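Long-range contacts in monovalent Na+/H+ antiporter subunit D (Dietzia sp. DQ12-45-1b, PDB 7D3U), which forms an integral membrane subunit of the Mrp complex, a giant bacterial sodium/proton pump, and probably takes part in its ion transport: residues S174-I179 against V213-A218; A256-Y261 against L313-F318. All coordinates share one frame; numbering follows the deposited sequence.

Contact 1. Residues S174-I179 against V213-A218; sequences STILLI and VLFALA. With LMT (dodecyl-beta-D-maltoside), chain N.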
loop_
_atom_site.group_PDB
_atom_site.type_symbol
_atom_site.label_atom_id
_atom_site.label_comp_id
_atom_site.label_asym_id
_atom_site.label_seq_id
_atom_site.Cartn_x
_atom_site.Cartn_y
_atom_site.Cartn_z
ATOM N N SER A 174 10.469 -3.448 -5.430
ATOM C CA SER A 174 11.772 -2.941 -5.017
ATOM C C SER A 174 12.860 -3.366 -5.990
ATOM O O SER A 174 13.738 -2.570 -6.341
ATOM C CB SER A 174 12.095 -3.426 -3.606
ATOM O OG SER A 174 11.404 -2.660 -2.636
ATOM N N THR A 175 12.813 -4.612 -6.454
ATOM C CA THR A 175 13.837 -5.072 -7.380
ATOM C C THR A 175 13.666 -4.446 -8.757
ATOM O O THR A 175 14.658 -4.195 -9.447
ATOM C CB THR A 175 13.813 -6.592 -7.474
ATOM O OG1 THR A 175 13.929 -7.148 -6.160
ATOM C CG2 THR A 175 14.976 -7.071 -8.300
ATOM N N ILE A 176 12.430 -4.172 -9.172
ATOM C CA ILE A 176 12.227 -3.450 -10.424
ATOM C C ILE A 176 12.767 -2.029 -10.306
ATOM O O ILE A 176 13.378 -1.503 -11.243
ATOM C CB ILE A 176 10.742 -3.467 -10.818
ATOM C CG1 ILE A 176 10.328 -4.872 -11.249
ATOM C CG2 ILE A 176 10.477 -2.491 -11.939
ATOM C CD1 ILE A 176 8.868 -4.988 -11.601
ATOM N N LEU A 177 12.562 -1.393 -9.151
ATOM C CA LEU A 177 13.161 -0.084 -8.907
ATOM C C LEU A 177 14.679 -0.163 -8.963
ATOM O O LEU A 177 15.339 0.739 -9.492
ATOM C CB LEU A 177 12.703 0.450 -7.551
ATOM C CG LEU A 177 12.532 1.954 -7.333
ATOM C CD1 LEU A 177 11.861 2.192 -5.996
ATOM C CD2 LEU A 177 13.857 2.687 -7.389
ATOM N N LEU A 178 15.250 -1.239 -8.426
ATOM C CA LEU A 178 16.700 -1.394 -8.447
ATOM C C LEU A 178 17.215 -1.574 -9.870
ATOM O O LEU A 178 18.246 -1.003 -10.240
ATOM C CB LEU A 178 17.110 -2.579 -7.579
ATOM C CG LEU A 178 18.610 -2.827 -7.481
ATOM C CD1 LEU A 178 19.277 -1.655 -6.793
ATOM C CD2 LEU A 178 18.879 -4.116 -6.738
ATOM N N ILE A 179 16.509 -2.360 -10.682
ATOM C CA ILE A 179 16.907 -2.539 -12.074
ATOM C C ILE A 179 16.780 -1.228 -12.837
ATOM O O ILE A 179 17.616 -0.903 -13.688
ATOM C CB ILE A 179 16.080 -3.661 -12.726
ATOM C CG1 ILE A 179 16.366 -4.996 -12.044
ATOM C CG2 ILE A 179 16.379 -3.760 -14.209
ATOM C CD1 ILE A 179 15.570 -6.141 -12.607
ATOM N N VAL A 213 11.490 2.848 -13.389
ATOM C CA VAL A 213 11.481 3.337 -12.010
ATOM C C VAL A 213 10.087 3.818 -11.621
ATOM O O VAL A 213 9.578 3.497 -10.538
ATOM C CB VAL A 213 12.532 4.445 -11.829
ATOM C CG1 VAL A 213 12.412 5.068 -10.454
ATOM C CG2 VAL A 213 13.923 3.888 -12.037
ATOM N N LEU A 214 9.449 4.599 -12.496
ATOM C CA LEU A 214 8.103 5.084 -12.221
ATOM C C LEU A 214 7.102 3.943 -12.140
ATOM O O LEU A 214 6.141 4.020 -11.374
ATOM C CB LEU A 214 7.677 6.086 -13.294
ATOM C CG LEU A 214 8.405 7.427 -13.289
ATOM C CD1 LEU A 214 7.884 8.315 -14.398
ATOM C CD2 LEU A 214 8.239 8.101 -11.945
ATOM N N PHE A 215 7.319 2.868 -12.894
ATOM C CA PHE A 215 6.408 1.732 -12.839
ATOM C C PHE A 215 6.586 0.953 -11.546
ATOM O O PHE A 215 5.607 0.472 -10.966
ATOM C CB PHE A 215 6.627 0.836 -14.056
ATOM C CG PHE A 215 6.034 -0.532 -13.921
ATOM C CD1 PHE A 215 4.684 -0.695 -13.675
ATOM C CD2 PHE A 215 6.825 -1.655 -14.056
ATOM C CE1 PHE A 215 4.139 -1.954 -13.552
ATOM C CE2 PHE A 215 6.285 -2.915 -13.939
ATOM C CZ PHE A 215 4.940 -3.065 -13.690
ATOM N N ALA A 216 7.825 0.825 -11.070
ATOM C CA ALA A 216 8.034 0.233 -9.752
ATOM C C ALA A 216 7.378 1.068 -8.663
ATOM O O ALA A 216 6.720 0.524 -7.766
ATOM C CB ALA A 216 9.526 0.078 -9.473
ATOM N N LEU A 217 7.527 2.390 -8.732
ATOM C CA LEU A 217 6.873 3.252 -7.756
ATOM C C LEU A 217 5.356 3.218 -7.891
ATOM O O LEU A 217 4.647 3.420 -6.902
ATOM C CB LEU A 217 7.389 4.682 -7.892
ATOM C CG LEU A 217 8.881 4.829 -7.600
ATOM C CD1 LEU A 217 9.411 6.142 -8.139
ATOM C CD2 LEU A 217 9.139 4.709 -6.111
ATOM N N ALA A 218 4.842 2.953 -9.092
ATOM C CA ALA A 218 3.404 2.805 -9.269
ATOM C C ALA A 218 2.900 1.500 -8.676
ATOM O O ALA A 218 1.807 1.465 -8.098
ATOM C CB ALA A 218 3.047 2.889 -10.751
HETATM C C1B LMT N . 3.909 9.723 -30.835
HETATM C C2B LMT N . 4.543 9.182 -32.127
HETATM C C3B LMT N . 5.028 10.342 -33.020
HETATM C C4B LMT N . 5.948 11.313 -32.234
HETATM C C5B LMT N . 5.299 11.603 -30.870
HETATM C C6B LMT N . 5.339 13.100 -30.581
HETATM O O1B LMT N . 4.584 9.180 -29.754
HETATM O O2B LMT N . 5.597 8.391 -31.755
HETATM O O3B LMT N . 3.979 10.987 -33.622
HETATM O "O4'" LMT N . 7.188 10.754 -32.037
HETATM O O5B LMT N . 3.984 11.113 -30.790
HETATM O O6B LMT N . 4.610 13.381 -29.456
HETATM C "C1'" LMT N . 4.295 6.900 -26.408
HETATM C "C2'" LMT N . 3.743 6.199 -27.657
HETATM C "C3'" LMT N . 4.111 7.002 -28.932
HETATM C "C4'" LMT N . 3.826 8.507 -28.779
HETATM C "C5'" LMT N . 4.387 8.933 -27.406
HETATM C "C6'" LMT N . 4.259 10.404 -27.124
HETATM O "O1'" LMT N . 3.849 6.282 -25.280
HETATM O "O2'" LMT N . 4.329 4.965 -27.742
HETATM O "O3'" LMT N . 3.431 6.518 -30.008
HETATM O "O5'" LMT N . 3.777 8.210 -26.381
HETATM O "O6'" LMT N . 2.950 10.723 -27.376
HETATM C C1 LMT N . 4.850 5.641 -24.532
HETATM C C2 LMT N . 4.235 5.439 -23.184
HETATM C C3 LMT N . 4.833 4.370 -22.335
HETATM C C4 LMT N . 3.841 4.074 -21.246
HETATM C C5 LMT N . 4.315 2.936 -20.413
HETATM C C6 LMT N . 5.130 3.397 -19.257
HETATM C C7 LMT N . 4.484 2.956 -17.979
HETATM C C8 LMT N . 5.021 3.782 -16.867
HETATM C C9 LMT N . 4.267 3.647 -15.590
HETATM C C10 LMT N . 3.860 5.027 -15.169
HETATM C C11 LMT N . 3.424 5.047 -13.742
HETATM C C12 LMT N . 3.189 6.436 -13.259
#

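Contact 2. Residues A256-Y261 against L313-F318; sequences AIYRIY and LGVALF. With LMT (dodecyl-beta-D-maltoside), chain R.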
loop_
_atom_site.group_PDB
_atom_site.type_symbol
_atom_site.label_atom_id
_atom_site.label_comp_id
_atom_site.label_asym_id
_atom_site.label_seq_id
_atom_site.Cartn_x
_atom_site.Cartn_y
_atom_site.Cartn_z
ATOM N N ALA A 256 7.712 10.082 -4.522
ATOM C CA ALA A 256 8.798 9.701 -5.414
ATOM C C ALA A 256 8.415 9.900 -6.871
ATOM O O ALA A 256 9.223 10.387 -7.665
ATOM C CB ALA A 256 9.194 8.252 -5.167
ATOM N N ILE A 257 7.192 9.518 -7.245
ATOM C CA ILE A 257 6.747 9.731 -8.619
ATOM C C ILE A 257 6.749 11.216 -8.946
ATOM O O ILE A 257 7.208 11.634 -10.017
ATOM C CB ILE A 257 5.357 9.108 -8.842
ATOM C CG1 ILE A 257 5.447 7.585 -8.823
ATOM C CG2 ILE A 257 4.772 9.578 -10.159
ATOM C CD1 ILE A 257 4.176 6.895 -9.251
ATOM N N TYR A 258 6.253 12.037 -8.017
ATOM C CA TYR A 258 6.250 13.481 -8.223
ATOM C C TYR A 258 7.661 14.004 -8.448
ATOM O O TYR A 258 7.929 14.688 -9.441
ATOM C CB TYR A 258 5.610 14.179 -7.027
ATOM C CG TYR A 258 4.130 14.424 -7.175
ATOM C CD1 TYR A 258 3.233 13.370 -7.191
ATOM C CD2 TYR A 258 3.631 15.711 -7.294
ATOM C CE1 TYR A 258 1.885 13.587 -7.324
ATOM C CE2 TYR A 258 2.282 15.937 -7.428
ATOM C CZ TYR A 258 1.414 14.872 -7.442
ATOM O OH TYR A 258 0.066 15.089 -7.575
ATOM N N ARG A 259 8.578 13.683 -7.535
ATOM C CA ARG A 259 9.937 14.205 -7.634
ATOM C C ARG A 259 10.628 13.726 -8.902
ATOM O O ARG A 259 11.302 14.508 -9.582
ATOM C CB ARG A 259 10.744 13.799 -6.402
ATOM C CG ARG A 259 12.148 14.360 -6.376
ATOM C CD ARG A 259 12.135 15.823 -5.995
ATOM N NE ARG A 259 11.917 16.006 -4.566
ATOM C CZ ARG A 259 11.632 17.172 -3.999
ATOM N NH1 ARG A 259 11.526 18.263 -4.742
ATOM N NH2 ARG A 259 11.450 17.248 -2.689
ATOM N N ILE A 260 10.468 12.447 -9.245
ATOM C CA ILE A 260 11.150 11.899 -10.411
ATOM C C ILE A 260 10.617 12.529 -11.688
ATOM O O ILE A 260 11.388 13.009 -12.526
ATOM C CB ILE A 260 11.019 10.367 -10.440
ATOM C CG1 ILE A 260 11.835 9.746 -9.311
ATOM C CG2 ILE A 260 11.494 9.826 -11.767
ATOM C CD1 ILE A 260 13.239 10.265 -9.242
ATOM N N TYR A 261 9.294 12.543 -11.862
ATOM C CA TYR A 261 8.750 13.104 -13.090
ATOM C C TYR A 261 8.927 14.613 -13.165
ATOM O O TYR A 261 8.923 15.165 -14.269
ATOM C CB TYR A 261 7.272 12.751 -13.238
ATOM C CG TYR A 261 6.754 13.019 -14.628
ATOM C CD1 TYR A 261 6.969 12.111 -15.652
ATOM C CD2 TYR A 261 6.073 14.188 -14.922
ATOM C CE1 TYR A 261 6.510 12.355 -16.927
ATOM C CE2 TYR A 261 5.612 14.440 -16.194
ATOM C CZ TYR A 261 5.832 13.520 -17.192
ATOM O OH TYR A 261 5.371 13.768 -18.462
ATOM N N LEU A 313 -3.074 12.004 -10.454
ATOM C CA LEU A 313 -3.596 12.816 -11.545
ATOM C C LEU A 313 -3.025 14.225 -11.503
ATOM O O LEU A 313 -2.933 14.890 -12.539
ATOM C CB LEU A 313 -5.121 12.855 -11.485
ATOM C CG LEU A 313 -5.834 13.428 -12.705
ATOM C CD1 LEU A 313 -5.493 12.614 -13.934
ATOM C CD2 LEU A 313 -7.331 13.455 -12.474
ATOM N N GLY A 314 -2.628 14.693 -10.318
ATOM C CA GLY A 314 -2.028 16.010 -10.214
ATOM C C GLY A 314 -0.711 16.129 -10.952
ATOM O O GLY A 314 -0.330 17.224 -11.374
ATOM N N VAL A 315 0.007 15.016 -11.117
ATOM C CA VAL A 315 1.242 15.042 -11.892
ATOM C C VAL A 315 0.993 14.774 -13.372
ATOM O O VAL A 315 1.851 15.101 -14.202
ATOM C CB VAL A 315 2.274 14.041 -11.338
ATOM C CG1 VAL A 315 1.765 12.620 -11.445
ATOM C CG2 VAL A 315 3.595 14.188 -12.067
ATOM N N ALA A 316 -0.154 14.195 -13.725
ATOM C CA ALA A 316 -0.543 14.082 -15.122
ATOM C C ALA A 316 -1.146 15.370 -15.658
ATOM O O ALA A 316 -1.408 15.463 -16.861
ATOM C CB ALA A 316 -1.532 12.931 -15.303
ATOM N N LEU A 317 -1.369 16.355 -14.794
ATOM C CA LEU A 317 -1.806 17.693 -15.174
ATOM C C LEU A 317 -0.705 18.705 -14.882
ATOM O O LEU A 317 -0.959 19.784 -14.344
ATOM C CB LEU A 317 -3.089 18.075 -14.444
ATOM C CG LEU A 317 -4.242 17.074 -14.485
ATOM C CD1 LEU A 317 -5.335 17.498 -13.525
ATOM C CD2 LEU A 317 -4.788 16.941 -15.890
ATOM N N PHE A 318 0.532 18.340 -15.221
ATOM C CA PHE A 318 1.713 19.095 -14.820
ATOM C C PHE A 318 1.570 20.577 -15.136
ATOM O O PHE A 318 1.109 20.957 -16.215
ATOM C CB PHE A 318 2.948 18.526 -15.516
ATOM C CG PHE A 318 4.199 18.631 -14.701
ATOM C CD1 PHE A 318 4.537 17.640 -13.799
ATOM C CD2 PHE A 318 5.039 19.718 -14.839
ATOM C CE1 PHE A 318 5.687 17.734 -13.049
ATOM C CE2 PHE A 318 6.190 19.817 -14.091
ATOM C CZ PHE A 318 6.515 18.823 -13.196
HETATM C C1B LMT R . 9.611 8.635 -31.520
HETATM C C2B LMT R . 9.432 7.365 -32.375
HETATM C C3B LMT R . 9.668 7.669 -33.865
HETATM C C4B LMT R . 9.487 9.177 -34.148
HETATM C C5B LMT R . 10.520 9.933 -33.291
HETATM C C6B LMT R . 10.164 11.414 -33.229
HETATM O O1B LMT R . 9.814 8.275 -30.194
HETATM O O2B LMT R . 10.341 6.447 -31.918
HETATM O O3B LMT R . 8.882 6.889 -34.670
HETATM O "O4'" LMT R . 9.698 9.454 -35.478
HETATM O O5B LMT R . 10.680 9.405 -31.987
HETATM O O6B LMT R . 11.140 12.106 -32.559
HETATM C "C1'" LMT R . 9.905 7.027 -27.053
HETATM C "C2'" LMT R . 9.536 6.163 -28.268
HETATM C "C3'" LMT R . 8.351 6.817 -29.006
HETATM C "C4'" LMT R . 8.690 8.275 -29.343
HETATM C "C5'" LMT R . 9.105 8.938 -28.010
HETATM C "C6'" LMT R . 8.403 10.234 -27.710
HETATM O "O1'" LMT R . 9.870 6.280 -25.909
HETATM O "O2'" LMT R . 10.609 6.149 -29.118
HETATM O "O3'" LMT R . 7.237 6.770 -28.232
HETATM O "O5'" LMT R . 8.940 8.054 -26.934
HETATM O "O6'" LMT R . 7.344 10.303 -28.575
HETATM C C1 LMT R . 8.769 6.504 -25.067
HETATM C C2 LMT R . 9.332 6.407 -23.683
HETATM C C3 LMT R . 8.406 5.906 -22.627
HETATM C C4 LMT R . 8.471 6.874 -21.479
HETATM C C5 LMT R . 7.371 6.595 -20.518
HETATM C C6 LMT R . 7.101 7.751 -19.620
HETATM C C7 LMT R . 5.972 7.413 -18.699
HETATM C C8 LMT R . 5.689 8.578 -17.824
HETATM C C9 LMT R . 4.565 8.353 -16.871
HETATM C C10 LMT R . 4.455 9.574 -16.006
HETATM C C11 LMT R . 3.211 10.345 -16.303
HETATM C C12 LMT R . 2.468 10.683 -15.057
#

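Contact 1. Residues S174-I179 against V213-A218
Ala216 presents its methyl to helix turn 174-179, and Ile176 and Leu177 close over it. The packing across this contact is apolar. Ala216 CB lies 3.7 Å from Leu177 CB. Ala216 CB also meets the branch methyl of Ile176, at 3.7 Å from Ile176 CG2. That methyl stands anti to the backbone N of its residue, which sets it over the alanine. The other branch of Ile176 runs out extended and brings CD1 4.1 Å from Phe215 CE2, at an oblique approach to the ring. Leu177 splits its two methyls between neighbours. Leu177 CD1 touches Leu217 CD2 at 3.7 Å, and Leu177 CD2 lies 4.1 Å from Val213 CG1.

The small alanine lets the backbones come close. The two helix segments run nearly antiparallel, at 165°, with their axes 8.0 Å apart. They belong to helices 157-187 and 204-221 of the membrane bundle shared by Mrp antiporter subunits and the antiporter-like subunits of complex I.

The polar groups bond outside this interface. Ser174 OG hydrogen-bonds to Glu137 OE2 and to Lys220 NZ, so helix 157-187 supplies a hydroxyl between an acid and a lysine. A membrane-embedded glutamate and lysine of this kind are characteristic of the family and are probably part of its proton path. Thr175 OG1 bonds back to Leu171 O.

Other chains and detergent cover further faces. Thr175 and Ile179 pack on Ala37 of subunit C. Ile176 packs on Val573 of subunit A, and Phe215 on Val576 of the same subunit. The dodecyl tail of a maltoside lies along helix 204-221 and brings its C11 3.7 Å from Ala218 CB.

Contact 2. Residues A256-Y261 against L313-F318
Tyr261 and Val315 meet where helix 249-263 packs on the C-terminal end of helix 296-316. Both helices belong to the membrane bundle of the Mrp antiporter and complex I family. The second helix is weakly bonded here and gives way to a turn that carries Phe318 back to Tyr261.

Tyr261 touches Val315 first through its CB, 4.1 Å from Val315 CG2. Its CG is anti to the backbone N (chi1 -166°), which carries the ring between Val315, Phe318 and a detergent tail. Along one edge, Tyr261 CD2 is 3.8 Å from Val315 CG2. Phe318 CD1 comes to this same edge, near the plane of the tyrosine ring. Tyr261 CE2, the next atom outward, is 4.1 Å from Phe318 CD1. The rings form an offset edge-to-face pair, with the edge of Tyr261 toward the face of Phe318 and planes at 68°. Along the other edge, Tyr261 CD1 and CE1 reach the maltoside tail, whose C11 lies over one ring face.

With an alanine in place of Tyr261, a gap is likely to open beside Val315, and Phe318 would lose its edge-to-face partner.

Val315 also serves Tyr258. Its CB lies over that ring's face in a CH-pi contact, 4.1 Å from the ring centroid. Tyr258 OH extends past Gly314 and hydrogen-bonds to Ile311 O.

How the contacts relate
Contacts 1 and 2 follow one another along the chain, yet they touch in space, with centres about 15 Å apart. Helix 204-221 joins them: one side faces 174-179, another faces 256-261. Leu217, which packs on Leu177 in contact 1, also touches helix 249-263: Leu217 CB lies 3.6 Å from Ile257 CG1. Leu214 CD2 adds a second link, 3.7 Å from Ile260 CG2. The packing thus runs from helix 157-187 through helices 204-221 and 249-263 to the end of helix 296-316. The detergent tails at the two contacts also meet each other. The polar site of Ser174, Glu137 and Lys220 adjoins contact 1.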